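Local atomic coordinates of sulfate adenylyltransferase, adenylylsulfate kinase (Thiobacillus denitrificans, PDB entry 3CR8), a protein that phosphorylates adenosine 5'-phosphosulfate with ATP to give 3'-phosphoadenylyl sulfate, as a hexamer whose sulfurylase-like region lacks ATP sulfurylase activity. Residues A[55-60]-A[130-135]; A[99-104]-A[114-119]; A[166-171]-A[193-198]; A[258-263]-A[297-302]. All blocks are in the same frame, centred on the assembly; numbering follows the deposited sequence.

The four contacts fall into two pairs, each within one sheet. Contacts 1 and 2, in the PUA-like domain, have centres 10 Å apart; strands 126-135 and 111-117 are neighbours there, and A130 O lies 2.7 Å from S118 N in a probable hydrogen bond. Contacts 3 and 4, in the ATP-sulfurylase-like region, are likewise 10 Å apart between centres, and strands 166-169 and 260-262 join them: A168 N is 2.9 Å from L260 O. The pairs do not touch each other; the nearest approach is about 12 Å between atoms of contacts 1 and 4. All four lie away from the predicted ATP-binding loop, which belongs to the kinase region.

Contact 1 of 4, residues A[55-60]-A[130-135]; sequences PLTGFM and AGEVEG
F59 and V133 lean obliquely against each other, the ring presenting CD1 to the methyl CG2 at 3.9 Å. With CG anti to its carbonyl carbon (chi1 -64°), F59 carries its ring onto the face of the sheet where L45 of helix 39-50 also packs on both side chains, so an aromatic and a branched aliphatic residue suit this buried layer. Behind them the backbones run antiparallel. G131 N donates a nearly straight bond to F59 O (3.1 Å, 167°), while the return bond from F59 N to G131 O is weak, as is the one from V133 N to T57 O (3.4 Å). Between these bonds G58 faces E132 in a non-hydrogen-bonded pair with CA atoms 4.0 Å apart; the backbones come so close here that glycine, with no side chain, suits the place. G131 has a positive phi that also calls for glycine. On the more exposed flank, E132 bends at chi2 and turns its carboxylate back towards T57, though the modelled spacing there is doubtful. The result is a short antiparallel pairing of strand 58-59 with the long strand 126-135, in the mixed sheet of the PUA-like domain.

Contact 2 of 4, residues A[99-104]-A[114-119]; sequences GERLAL and ILTLSD
Strands 101-104 and 114-117 run antiparallel at 151°, their axes 4.5 Å apart, with L102 and L115 forming a hydrogen-bonded pair: L102 N reaches L115 O at 2.7 Å and L115 N returns to L102 O at 2.8 Å. The pairing continues on the N-terminal side of R101, through L117 N to E100 O (3.0 Å) and G99 N to L117 O (2.6 Å). G99 has backbone angles that crowd any beta carbon against the preceding carbonyl, so glycine fits this end.

R101 and T116 lie side by side and point the same way, the arginine CG resting 3.7 Å from the threonine CG2. Further along, R101 bends at chi3, and its guanidinium lies near I114, whose CG1 sits between the backbone N and the carbonyl carbon (chi1 81°), in a spot where the modelled spacing is doubtful. A long arginine suits this partly exposed end of the face, since its aliphatic stem covers T116 while its charge is answered by salt bridges to E28 and E134. Among the buried leucines, L104 crosses L115 at an angle, CD1 lying 3.7 Å from CB. E100 places CB against CD1 of L117, and its carboxylate leads off to R96 and R97 N.

The two strands form a beta hairpin, flanked by strand 34-36 beside A103 and by strand 126-135 beyond 111-117, where L115 packs on L129. Helix 22-30 covers the face of A103 and I114, with A29 on A103 and L25 on I114.

Contact 3 of 4, residues A[166-171]-A[193-198]; sequences IIAWQA and NLLLHP
W169 O receives two N-H groups: H197 N, just past the end of the neighbouring strand, at 2.6 Å, and more weakly A171 N from its own segment. Three more backbone bonds precede it in a regular parallel pattern, I167 N to N193 O (2.9 Å), L195 N to I167 O (2.8 Å) and W169 N to L195 O (2.8 Å).

The side chains alternate between the faces. I166 reaches across to L195, its CG2 lying 3.9 Å from CB, and the small A168 lies beside L195, whose CD2 sits over the centre of the H197 ring. I167 and L194 occupy the other face with W169, where helix 177-189 covers them; C183 touches both L194 and W169. That helix links the two strands in a beta-alpha-beta unit of the five-stranded parallel sheet, consistent with the HUP nucleotide-binding fold. Q170 and A171 fall where active ATP sulfurylases begin their QXRNPXH substrate-binding sequence.

Past the strand ends, Q170 and H197 run alongside each other in the same direction, CG to CB 3.9 Å, with the amide plane turned 53° from the imidazole and Q170 NE2 at the edge of the imidazole. H197 is further fixed by an edge-to-face contact with F256 and a weak bond from ND1 to S232 O. At the opposite end of the strand, the amide of N193 is held by ND2 donating to R165 O, while OD1 has a weak bond to Q531 of the second subunit.

Contact 4 of 4, residues A[258-263]-A[297-302]; sequences CSLLIA and GVRLIA
I262 holds CG1 anti to its carbonyl carbon (chi1 -71°), while I301 keeps CG2 in that position and swings its CG1 arm across, so that the two isoleucines cross obliquely on this face, I301 CD1 lying 3.8 Å from I262 CD1. V298 is turned by chi1 of 51°, which puts CG2 anti to the backbone N and 4.2 Å from L261 CB.

On the I262 face, L260 and R299 lie side by side, pointing the same way, with L260 CD2 4.1 Å from R299 NE. The arginine suits an exposed edge position because its chain bends at chi3, so that both CB and NE lie near L260 CD2. L260 CD2 also touches I301 CG2 at 4.3 Å. On the reverse face, L261 and L300 meet through their CB atoms (4.1 Å).

The backbones are parallel, inclined by 25°, and bonded in sequence: R299 N to S259 O, L261 N to R299 O and I301 N to L261 O, each 2.9 Å, then A263 N to I301 O at 3.1 Å. G297, with its positive phi, ends helix 290-296 in a Schellman motif and leads the chain into strand 299-301.

Strand 299-301 is one of the two edge strands of the five in this chain's sheet, and 260-262 separates it from 166-169. Helix 177-189 covers the I262 and I301 face through F182, whereas helix 244-256 packs on the other, with L246 against both L261 and L300 and A250 against V298.

Contact 1 of 4, residues A[55-60]-A[130-135]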
# COMPACT_ATOMS: atom_id res chain seq x y z
N PRO A 55 37.56 37.71 -19.08
CA PRO A 55 38.89 38.19 -18.70
C PRO A 55 38.94 39.23 -17.56
O PRO A 55 40.05 39.55 -17.10
CB PRO A 55 39.38 38.78 -20.01
CG PRO A 55 38.19 39.40 -20.60
CD PRO A 55 37.00 38.54 -20.16
N LEU A 56 37.79 39.75 -17.12
CA LEU A 56 37.76 40.79 -16.10
C LEU A 56 38.61 40.45 -14.86
O LEU A 56 38.72 39.28 -14.43
CB LEU A 56 36.34 41.14 -15.67
CG LEU A 56 35.36 41.69 -16.69
CD1 LEU A 56 34.46 42.71 -15.98
CD2 LEU A 56 36.04 42.32 -17.89
N THR A 57 39.20 41.49 -14.28
CA THR A 57 40.20 41.30 -13.26
C THR A 57 40.13 42.44 -12.23
O THR A 57 41.02 42.55 -11.39
CB THR A 57 41.61 41.15 -13.89
OG1 THR A 57 42.48 40.53 -12.95
CG2 THR A 57 42.18 42.48 -14.33
N GLY A 58 39.07 43.25 -12.35
CA GLY A 58 38.74 44.29 -11.40
C GLY A 58 37.40 44.90 -11.78
O GLY A 58 36.93 44.67 -12.88
N PHE A 59 36.81 45.69 -10.88
CA PHE A 59 35.55 46.35 -11.16
C PHE A 59 35.75 47.50 -12.13
O PHE A 59 36.70 48.28 -12.01
CB PHE A 59 34.89 46.84 -9.87
CG PHE A 59 34.51 45.74 -8.95
CD1 PHE A 59 35.26 45.47 -7.83
CD2 PHE A 59 33.43 44.94 -9.22
CE1 PHE A 59 34.91 44.44 -6.98
CE2 PHE A 59 33.08 43.90 -8.38
CZ PHE A 59 33.82 43.65 -7.27
N MET A 60 34.83 47.60 -13.09
CA MET A 60 34.89 48.62 -14.14
C MET A 60 34.79 50.03 -13.63
O MET A 60 34.29 50.31 -12.54
CB MET A 60 33.80 48.40 -15.16
CG MET A 60 34.08 47.29 -16.11
SD MET A 60 32.63 46.93 -17.14
CE MET A 60 33.26 45.48 -18.01
N ALA A 130 35.82 51.22 -8.37
CA ALA A 130 36.51 50.70 -9.52
C ALA A 130 37.96 50.41 -9.18
O ALA A 130 38.52 51.03 -8.29
CB ALA A 130 36.45 51.70 -10.66
N GLY A 131 38.57 49.47 -9.90
CA GLY A 131 39.97 49.19 -9.73
C GLY A 131 40.28 47.71 -9.78
O GLY A 131 39.38 46.87 -9.66
N GLU A 132 41.56 47.39 -9.95
CA GLU A 132 42.05 46.03 -9.88
C GLU A 132 41.80 45.44 -8.51
O GLU A 132 41.76 46.15 -7.51
CB GLU A 132 43.52 46.00 -10.20
CG GLU A 132 43.83 46.45 -11.60
CD GLU A 132 43.17 45.59 -12.63
OE1 GLU A 132 43.23 44.35 -12.49
OE2 GLU A 132 42.59 46.13 -13.58
N VAL A 133 41.63 44.13 -8.46
CA VAL A 133 41.29 43.48 -7.21
C VAL A 133 42.35 42.44 -6.89
O VAL A 133 42.81 41.74 -7.78
CB VAL A 133 39.90 42.81 -7.27
CG1 VAL A 133 39.64 41.99 -6.02
CG2 VAL A 133 38.83 43.85 -7.46
N GLU A 134 42.77 42.37 -5.62
CA GLU A 134 43.67 41.30 -5.16
C GLU A 134 42.98 40.59 -4.03
O GLU A 134 42.73 41.19 -2.98
CB GLU A 134 45.03 41.84 -4.68
CG GLU A 134 45.95 42.38 -5.76
CD GLU A 134 47.04 43.31 -5.22
OE1 GLU A 134 46.73 44.19 -4.39
OE2 GLU A 134 48.21 43.18 -5.63
N GLY A 135 42.70 39.30 -4.24
CA GLY A 135 41.96 38.52 -3.27
C GLY A 135 42.74 37.68 -2.28
O GLY A 135 43.76 37.05 -2.61

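Contact 2 of 4, residues A[99-104]-A[114-119]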
# COMPACT_ATOMS: atom_id res chain seq x y z
N GLY A 99 43.64 55.45 -6.37
CA GLY A 99 44.95 55.30 -5.79
C GLY A 99 44.90 54.67 -4.42
O GLY A 99 45.63 53.76 -4.14
N GLU A 100 44.02 55.16 -3.56
CA GLU A 100 43.87 54.57 -2.25
C GLU A 100 43.69 53.09 -2.41
O GLU A 100 43.22 52.64 -3.42
CB GLU A 100 42.63 55.12 -1.56
CG GLU A 100 42.54 56.60 -1.46
CD GLU A 100 41.83 57.03 -0.21
OE1 GLU A 100 42.20 56.57 0.85
OE2 GLU A 100 40.89 57.83 -0.27
N ARG A 101 44.05 52.32 -1.41
CA ARG A 101 43.70 50.92 -1.42
C ARG A 101 42.66 50.65 -0.35
O ARG A 101 42.77 51.15 0.76
CB ARG A 101 44.93 50.03 -1.27
CG ARG A 101 45.69 49.88 -2.60
CD ARG A 101 47.13 49.47 -2.42
NE ARG A 101 47.30 48.07 -2.05
CZ ARG A 101 47.44 47.07 -2.93
NH1 ARG A 101 47.39 47.32 -4.23
NH2 ARG A 101 47.61 45.83 -2.50
N LEU A 102 41.64 49.90 -0.72
CA LEU A 102 40.49 49.63 0.14
C LEU A 102 40.41 48.16 0.53
O LEU A 102 40.58 47.28 -0.30
CB LEU A 102 39.21 50.00 -0.59
CG LEU A 102 38.28 50.89 0.22
CD1 LEU A 102 37.00 51.12 -0.53
CD2 LEU A 102 38.02 50.29 1.56
N ALA A 103 40.17 47.88 1.80
CA ALA A 103 39.96 46.51 2.21
C ALA A 103 38.51 46.14 1.96
O ALA A 103 37.59 46.78 2.48
CB ALA A 103 40.33 46.32 3.67
N LEU A 104 38.29 45.10 1.16
CA LEU A 104 36.93 44.59 0.94
C LEU A 104 36.63 43.42 1.86
O LEU A 104 37.41 42.46 1.94
CB LEU A 104 36.74 44.17 -0.52
CG LEU A 104 37.06 45.26 -1.53
CD1 LEU A 104 37.04 44.73 -2.92
CD2 LEU A 104 36.07 46.39 -1.38
N ILE A 114 41.78 43.26 -1.31
CA ILE A 114 41.96 44.70 -1.38
C ILE A 114 41.70 45.23 -2.81
O ILE A 114 42.22 44.70 -3.82
CB ILE A 114 43.31 45.23 -0.72
CG1 ILE A 114 44.50 45.05 -1.64
CG2 ILE A 114 43.60 44.54 0.61
CD1 ILE A 114 44.54 46.05 -2.79
N LEU A 115 40.85 46.25 -2.87
CA LEU A 115 40.58 46.98 -4.09
C LEU A 115 41.54 48.16 -4.22
O LEU A 115 41.69 48.96 -3.29
CB LEU A 115 39.14 47.50 -4.07
CG LEU A 115 38.72 48.44 -5.18
CD1 LEU A 115 38.96 47.81 -6.51
CD2 LEU A 115 37.28 48.86 -5.04
N THR A 116 42.20 48.25 -5.35
CA THR A 116 43.07 49.37 -5.63
C THR A 116 42.25 50.38 -6.46
O THR A 116 42.00 50.15 -7.64
CB THR A 116 44.36 48.89 -6.37
OG1 THR A 116 44.84 47.67 -5.77
CG2 THR A 116 45.47 49.92 -6.32
N LEU A 117 41.81 51.48 -5.85
CA LEU A 117 40.86 52.40 -6.49
C LEU A 117 41.29 53.03 -7.83
O LEU A 117 42.27 53.77 -7.89
CB LEU A 117 40.45 53.48 -5.50
CG LEU A 117 39.59 52.97 -4.35
CD1 LEU A 117 39.03 54.08 -3.45
CD2 LEU A 117 38.47 52.16 -4.91
N SER A 118 40.54 52.74 -8.90
CA SER A 118 40.66 53.42 -10.21
C SER A 118 39.79 54.67 -10.27
O SER A 118 40.22 55.71 -10.76
CB SER A 118 40.15 52.53 -11.34
OG SER A 118 41.08 51.55 -11.73
N ASP A 119 38.55 54.55 -9.80
CA ASP A 119 37.55 55.59 -9.95
C ASP A 119 36.55 55.47 -8.81
O ASP A 119 36.31 54.38 -8.32
CB ASP A 119 36.84 55.43 -11.29
CG ASP A 119 36.05 56.65 -11.71
OD1 ASP A 119 35.82 57.56 -10.86
OD2 ASP A 119 35.67 56.69 -12.90

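Contact 3 of 4, residues A[166-171]-A[193-198]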
# COMPACT_ATOMS: atom_id res chain seq x y z
N ILE A 166 28.51 20.52 -23.10
CA ILE A 166 27.65 20.64 -21.91
C ILE A 166 26.61 21.75 -22.03
O ILE A 166 26.95 22.92 -22.22
CB ILE A 166 28.51 20.88 -20.65
CG1 ILE A 166 29.59 19.80 -20.50
CG2 ILE A 166 27.66 20.92 -19.42
CD1 ILE A 166 30.69 20.14 -19.51
N ILE A 167 25.34 21.35 -21.92
CA ILE A 167 24.25 22.30 -21.73
C ILE A 167 24.16 22.66 -20.25
O ILE A 167 24.19 21.78 -19.38
CB ILE A 167 22.90 21.69 -22.10
CG1 ILE A 167 23.04 20.75 -23.27
CG2 ILE A 167 21.86 22.78 -22.41
CD1 ILE A 167 21.71 20.26 -23.76
N ALA A 168 24.01 23.95 -19.98
CA ALA A 168 23.79 24.43 -18.63
C ALA A 168 22.39 24.96 -18.49
O ALA A 168 21.83 25.51 -19.44
CB ALA A 168 24.78 25.51 -18.29
N TRP A 169 21.83 24.77 -17.30
CA TRP A 169 20.52 25.29 -16.96
C TRP A 169 20.77 26.03 -15.64
O TRP A 169 21.10 25.41 -14.62
CB TRP A 169 19.51 24.14 -16.81
CG TRP A 169 18.20 24.54 -16.27
CD1 TRP A 169 17.85 24.69 -14.96
CD2 TRP A 169 17.04 24.84 -17.03
NE1 TRP A 169 16.53 25.07 -14.86
CE2 TRP A 169 16.02 25.17 -16.12
CE3 TRP A 169 16.75 24.84 -18.39
CZ2 TRP A 169 14.75 25.52 -16.53
CZ3 TRP A 169 15.49 25.19 -18.79
CH2 TRP A 169 14.50 25.52 -17.86
N GLN A 170 20.66 27.35 -15.68
CA GLN A 170 20.98 28.17 -14.54
C GLN A 170 19.75 28.56 -13.76
O GLN A 170 19.42 29.74 -13.65
CB GLN A 170 21.74 29.41 -14.99
CG GLN A 170 23.26 29.18 -15.07
CD GLN A 170 23.98 30.03 -16.13
OE1 GLN A 170 23.51 31.09 -16.55
NE2 GLN A 170 25.14 29.57 -16.54
N ALA A 171 19.08 27.57 -13.18
CA ALA A 171 17.76 27.76 -12.57
C ALA A 171 17.68 28.89 -11.56
O ALA A 171 18.62 29.14 -10.81
CB ALA A 171 17.30 26.46 -11.95
N ASN A 193 26.05 16.66 -22.32
CA ASN A 193 25.85 16.43 -20.89
C ASN A 193 25.10 17.62 -20.29
O ASN A 193 25.05 18.69 -20.89
CB ASN A 193 27.17 16.20 -20.17
CG ASN A 193 28.01 15.10 -20.82
OD1 ASN A 193 28.02 13.96 -20.36
ND2 ASN A 193 28.72 15.45 -21.90
N LEU A 194 24.50 17.43 -19.12
CA LEU A 194 23.63 18.45 -18.56
C LEU A 194 24.14 18.89 -17.22
O LEU A 194 24.48 18.05 -16.37
CB LEU A 194 22.21 17.91 -18.39
CG LEU A 194 21.23 18.87 -17.71
CD1 LEU A 194 21.00 20.05 -18.61
CD2 LEU A 194 19.93 18.16 -17.37
N LEU A 195 24.19 20.22 -17.06
CA LEU A 195 24.59 20.86 -15.82
C LEU A 195 23.41 21.64 -15.20
O LEU A 195 22.92 22.64 -15.76
CB LEU A 195 25.80 21.78 -16.05
CG LEU A 195 26.21 22.62 -14.83
CD1 LEU A 195 26.71 21.70 -13.72
CD2 LEU A 195 27.25 23.65 -15.15
N LEU A 196 22.94 21.18 -14.05
CA LEU A 196 21.92 21.92 -13.32
C LEU A 196 22.68 22.90 -12.45
O LEU A 196 23.45 22.49 -11.54
CB LEU A 196 21.10 20.97 -12.46
CG LEU A 196 20.41 19.86 -13.28
CD1 LEU A 196 19.78 18.82 -12.38
CD2 LEU A 196 19.35 20.48 -14.19
N HIS A 197 22.47 24.18 -12.74
CA HIS A 197 23.31 25.24 -12.19
C HIS A 197 22.44 26.31 -11.57
O HIS A 197 22.39 27.41 -12.07
CB HIS A 197 24.14 25.83 -13.34
CG HIS A 197 25.53 26.24 -12.97
ND1 HIS A 197 26.18 25.78 -11.85
CD2 HIS A 197 26.41 27.05 -13.62
CE1 HIS A 197 27.40 26.30 -11.81
NE2 HIS A 197 27.56 27.07 -12.86
N PRO A 198 21.73 26.00 -10.47
CA PRO A 198 20.77 26.96 -9.90
C PRO A 198 21.42 28.21 -9.28
O PRO A 198 22.37 28.07 -8.49
CB PRO A 198 20.08 26.16 -8.78
CG PRO A 198 20.49 24.76 -8.96
CD PRO A 198 21.81 24.77 -9.67

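Contact 4 of 4, residues A[258-263]-A[297-302]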
# COMPACT_ATOMS: atom_id res chain seq x y z
N CYS A 258 30.64 25.44 -19.91
CA CYS A 258 29.49 25.07 -20.72
C CYS A 258 29.53 25.72 -22.09
O CYS A 258 29.88 26.89 -22.22
CB CYS A 258 28.22 25.48 -20.00
SG CYS A 258 28.24 24.92 -18.38
N SER A 259 29.13 24.96 -23.11
CA SER A 259 29.05 25.51 -24.46
C SER A 259 27.60 25.71 -24.95
O SER A 259 27.37 26.15 -26.08
CB SER A 259 29.86 24.65 -25.44
OG SER A 259 29.36 23.32 -25.51
N LEU A 260 26.64 25.37 -24.09
CA LEU A 260 25.23 25.60 -24.39
C LEU A 260 24.50 26.16 -23.16
O LEU A 260 24.84 25.86 -22.02
CB LEU A 260 24.57 24.31 -24.89
CG LEU A 260 25.09 23.79 -26.22
CD1 LEU A 260 26.06 22.64 -26.03
CD2 LEU A 260 23.95 23.37 -27.14
N LEU A 261 23.51 27.01 -23.38
CA LEU A 261 22.80 27.61 -22.26
C LEU A 261 21.30 27.61 -22.56
O LEU A 261 20.86 27.98 -23.65
CB LEU A 261 23.29 29.04 -22.08
CG LEU A 261 23.35 29.62 -20.69
CD1 LEU A 261 22.67 30.97 -20.71
CD2 LEU A 261 22.67 28.70 -19.71
N ILE A 262 20.50 27.17 -21.61
CA ILE A 262 19.08 27.21 -21.82
C ILE A 262 18.63 28.54 -21.23
O ILE A 262 19.17 28.96 -20.24
CB ILE A 262 18.40 26.03 -21.16
CG1 ILE A 262 18.75 24.76 -21.92
CG2 ILE A 262 16.93 26.22 -21.20
CD1 ILE A 262 18.27 23.51 -21.24
N ALA A 263 17.68 29.22 -21.84
CA ALA A 263 17.19 30.48 -21.27
C ALA A 263 15.67 30.53 -21.37
O ALA A 263 15.12 30.40 -22.47
CB ALA A 263 17.81 31.67 -21.99
N GLY A 297 30.97 31.79 -28.57
CA GLY A 297 31.15 30.35 -28.57
C GLY A 297 30.11 29.52 -27.81
O GLY A 297 30.29 28.30 -27.66
N VAL A 298 29.04 30.14 -27.32
CA VAL A 298 28.05 29.42 -26.51
C VAL A 298 26.68 29.48 -27.15
O VAL A 298 26.08 30.54 -27.28
CB VAL A 298 28.00 29.92 -25.03
CG1 VAL A 298 27.87 31.43 -24.97
CG2 VAL A 298 26.86 29.26 -24.26
N ARG A 299 26.18 28.33 -27.57
CA ARG A 299 24.87 28.26 -28.20
C ARG A 299 23.78 28.28 -27.15
O ARG A 299 23.78 27.45 -26.25
CB ARG A 299 24.73 27.01 -29.05
CG ARG A 299 23.79 27.23 -30.23
CD ARG A 299 23.17 25.94 -30.73
NE ARG A 299 24.17 24.91 -30.97
CZ ARG A 299 23.98 23.88 -31.79
NH1 ARG A 299 22.83 23.76 -32.44
NH2 ARG A 299 24.93 22.97 -31.96
N LEU A 300 22.87 29.22 -27.26
CA LEU A 300 21.81 29.27 -26.28
C LEU A 300 20.44 28.86 -26.88
O LEU A 300 19.92 29.45 -27.83
CB LEU A 300 21.81 30.61 -25.52
CG LEU A 300 21.44 31.87 -26.29
CD1 LEU A 300 21.96 33.04 -25.57
CD2 LEU A 300 22.04 31.82 -27.66
N ILE A 301 19.88 27.78 -26.33
CA ILE A 301 18.62 27.24 -26.77
C ILE A 301 17.53 27.79 -25.89
O ILE A 301 17.71 27.96 -24.70
CB ILE A 301 18.61 25.70 -26.69
CG1 ILE A 301 18.07 25.25 -25.35
CG2 ILE A 301 20.02 25.09 -26.94
CD1 ILE A 301 18.51 23.82 -24.99
N ALA A 302 16.38 28.08 -26.49
CA ALA A 302 15.30 28.71 -25.75
C ALA A 302 14.30 27.69 -25.18
O ALA A 302 14.12 26.59 -25.71
CB ALA A 302 14.61 29.72 -26.60